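Levansucrase (Bacillus megaterium, PDB 3OM4) belongs to the levansucrase/invertase family of the beta-fructosidase clan and folds as a single-chain five-bladed beta-propeller. Local coordinates at residues V178-P183 and L188-V193. The protein carries 1 engineered substitution. Sequence-based numbering, arbitrary orientation.
Sequences VNMSQP and LKVDGV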
ATOM      1  N   VAL A 178       6.713  15.946  11.178  1.00 11.53           N
ATOM      2  CA  VAL A 178       7.615  15.320  12.138  1.00 11.81           C
ATOM      3  C   VAL A 178       8.813  16.241  12.333  1.00 12.30           C
ATOM      4  O   VAL A 178       9.596  16.457  11.405  1.00 12.15           O
ATOM      5  CB  VAL A 178       8.082  13.914  11.673  1.00 11.75           C
ATOM      6  CG1 VAL A 178       8.871  13.218  12.776  1.00 11.41           C
ATOM      7  CG2 VAL A 178       6.893  13.061  11.254  1.00 11.28           C
ATOM      8  N   ASN A 179       8.936  16.797  13.534  1.00 12.86           N
ATOM      9  CA  ASN A 179      10.037  17.698  13.853  1.00 13.58           C
ATOM     10  C   ASN A 179      11.297  16.923  14.215  1.00 13.93           C
ATOM     11  O   ASN A 179      11.276  16.066  15.102  1.00 13.73           O
ATOM     12  CB  ASN A 179       9.643  18.670  14.970  1.00 13.58           C
ATOM     13  CG  ASN A 179       8.569  19.655  14.533  1.00 13.90           C
ATOM     14  OD1 ASN A 179       8.599  20.172  13.414  1.00 14.68           O
ATOM     15  ND2 ASN A 179       7.617  19.920  15.419  1.00 13.96           N
ATOM     16  N   MET A 180      12.382  17.229  13.507  1.00 14.70           N
ATOM     17  CA  MET A 180      13.650  16.513  13.641  1.00 15.68           C
ATOM     18  C   MET A 180      14.766  17.425  14.130  1.00 16.08           C
ATOM     19  O   MET A 180      14.740  18.632  13.891  1.00 16.03           O
ATOM     20  CB  MET A 180      14.078  15.923  12.292  1.00 15.77           C
ATOM     21  CG  MET A 180      13.011  15.132  11.552  1.00 17.04           C
ATOM     22  SD  MET A 180      12.624  13.558  12.335  1.00 19.28           S
ATOM     23  CE  MET A 180      14.128  12.622  12.065  1.00 18.23           C
ATOM     24  N   SER A 181      15.750  16.834  14.804  1.00 16.82           N
ATOM     25  CA  SER A 181      16.987  17.534  15.149  1.00 17.60           C
ATOM     26  C   SER A 181      18.184  16.598  15.022  1.00 18.28           C
ATOM     27  O   SER A 181      18.022  15.388  14.847  1.00 18.20           O
ATOM     28  CB  SER A 181      16.913  18.138  16.558  1.00 17.57           C
ATOM     29  OG  SER A 181      16.909  17.137  17.560  1.00 17.27           O
ATOM     30  N   GLN A 182      19.384  17.169  15.099  1.00 19.14           N
ATOM     31  CA  GLN A 182      20.620  16.397  15.074  1.00 20.01           C
ATOM     32  C   GLN A 182      21.403  16.631  16.367  1.00 20.43           C
ATOM     33  O   GLN A 182      22.094  17.646  16.492  1.00 20.58           O
ATOM     34  CB  GLN A 182      21.467  16.780  13.857  1.00 20.03           C
ATOM     35  CG  GLN A 182      20.907  16.309  12.527  1.00 20.77           C
ATOM     36  CD  GLN A 182      21.560  16.995  11.345  1.00 21.70           C
ATOM     37  OE1 GLN A 182      21.218  18.127  11.002  1.00 22.68           O
ATOM     38  NE2 GLN A 182      22.499  16.308  10.708  1.00 22.07           N
ATOM     39  N   PRO A 183      21.287  15.702  17.337  1.00 20.95           N
ATOM     40  CA  PRO A 183      22.007  15.826  18.612  1.00 21.22           C
ATOM     41  C   PRO A 183      23.527  15.732  18.450  1.00 21.57           C
ATOM     42  O   PRO A 183      24.268  16.294  19.260  1.00 21.75           O
ATOM     43  CB  PRO A 183      21.478  14.651  19.443  1.00 21.27           C
ATOM     44  CG  PRO A 183      20.905  13.700  18.465  1.00 21.29           C
ATOM     45  CD  PRO A 183      20.410  14.516  17.314  1.00 20.97           C
ATOM     46  N   LEU A 188      20.025  11.213  14.218  1.00 18.55           N
ATOM     47  CA  LEU A 188      18.804  11.979  14.001  1.00 17.91           C
ATOM     48  C   LEU A 188      17.855  11.713  15.162  1.00 17.42           C
ATOM     49  O   LEU A 188      17.785  10.593  15.670  1.00 17.30           O
ATOM     50  CB  LEU A 188      18.130  11.582  12.686  1.00 18.06           C
ATOM     51  CG  LEU A 188      18.700  12.060  11.350  1.00 18.03           C
ATOM     52  CD1 LEU A 188      17.911  11.434  10.215  1.00 18.49           C
ATOM     53  CD2 LEU A 188      18.674  13.580  11.222  1.00 18.19           C
ATOM     54  N   LYS A 189      17.126  12.744  15.573  1.00 16.84           N
ATOM     55  CA  LYS A 189      16.186  12.633  16.682  1.00 16.38           C
ATOM     56  C   LYS A 189      14.804  13.115  16.255  1.00 15.92           C
ATOM     57  O   LYS A 189      14.682  14.117  15.552  1.00 15.89           O
ATOM     58  CB  LYS A 189      16.679  13.461  17.874  1.00 16.45           C
ATOM     59  CG  LYS A 189      15.779  13.413  19.108  1.00 16.98           C
ATOM     60  CD  LYS A 189      16.173  14.477  20.117  1.00 18.08           C
ATOM     61  CE  LYS A 189      15.197  14.522  21.283  1.00 19.17           C
ATOM     62  NZ  LYS A 189      15.591  15.543  22.293  1.00 20.19           N
ATOM     63  N   VAL A 190      13.770  12.390  16.672  1.00 15.50           N
ATOM     64  CA  VAL A 190      12.405  12.886  16.563  1.00 15.05           C
ATOM     65  C   VAL A 190      12.138  13.749  17.794  1.00 14.89           C
ATOM     66  O   VAL A 190      12.112  13.249  18.921  1.00 14.97           O
ATOM     67  CB  VAL A 190      11.368  11.741  16.451  1.00 15.11           C
ATOM     68  CG1 VAL A 190       9.944  12.291  16.531  1.00 14.75           C
ATOM     69  CG2 VAL A 190      11.563  10.970  15.149  1.00 14.79           C
ATOM     70  N   ASP A 191      11.971  15.048  17.567  1.00 14.61           N
ATOM     71  CA  ASP A 191      11.701  16.003  18.642  1.00 14.38           C
ATOM     72  C   ASP A 191      10.253  15.920  19.100  1.00 14.18           C
ATOM     73  O   ASP A 191       9.956  16.012  20.293  1.00 14.06           O
ATOM     74  CB  ASP A 191      11.999  17.425  18.172  1.00 14.51           C
ATOM     75  CG  ASP A 191      13.445  17.622  17.767  1.00 14.86           C
ATOM     76  OD1 ASP A 191      14.294  16.753  18.073  1.00 15.92           O
ATOM     77  OD2 ASP A 191      13.733  18.663  17.148  1.00 15.70           O
ATOM     78  N   GLY A 192       9.357  15.748  18.133  1.00 13.96           N
ATOM     79  CA  GLY A 192       7.925  15.704  18.384  1.00 13.74           C
ATOM     80  C   GLY A 192       7.174  15.937  17.091  1.00 13.72           C
ATOM     81  O   GLY A 192       7.772  15.963  16.009  1.00 13.65           O
ATOM     82  N   VAL A 193       5.860  16.103  17.197  1.00 13.54           N
ATOM     83  CA  VAL A 193       5.031  16.340  16.020  1.00 13.60           C
ATOM     84  C   VAL A 193       4.217  17.627  16.145  1.00 13.58           C
ATOM     85  O   VAL A 193       3.991  18.126  17.249  1.00 13.49           O
ATOM     86  CB  VAL A 193       4.098  15.129  15.696  1.00 13.47           C
ATOM     87  CG1 VAL A 193       4.922  13.878  15.384  1.00 13.68           C
ATOM     88  CG2 VAL A 193       3.118  14.861  16.838  1.00 13.70           C
TER
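Segments 178-183 and 188-193 are the two arms of a surface beta hairpin, antiparallel and with a beta bulge in the second arm. Ser181 and Lys189 form a hydrogen-bonded pair, Ser181 N giving to Lys189 O at 3.0 Å and Lys189 N to Ser181 O at 2.9 Å. Between the Met180-Val190 pair and Asn179 the register slips by one residue: Asn179 O accepts from Asp191 N at 2.8 Å, whereas Asn179 N gives to Gly192 O at 2.9 Å, so Asp191 and Gly192 together face Asn179. Asp191 has helix-like backbone angles (phi -77°, psi -39°), and its side chain points toward the partner strand. There its OD1 takes the Ser181 hydroxyl on the syn lone pair, OG to OD1 2.7 Å. The OG of Ser181 is set for this by lying between its own backbone N and carbonyl carbon (chi1 69°). The amide of Asn179, on the same face, turns to Gln177 and Glu194 instead. Val178, Met180, Val190 and Val193 lie on the other face, where Met180 also meets Leu188. Met180 bends at chi2 and chi3, folding its thioether back across the second strand: SD lies 4.0 Å from Val190 CG2, and CE reaches Leu188 CB at 4.2 Å. Val178 CG1 meets Val190 CG1 at 4.0 Å. Leu104 covers Met180 and Val190, while Tyr84 and Ile86 pack on Leu188. A polar face that includes the serine-aspartate bond thus backs an apolar one turned to neighbouring strands, in a bulged hairpin at the periphery of the beta-propeller.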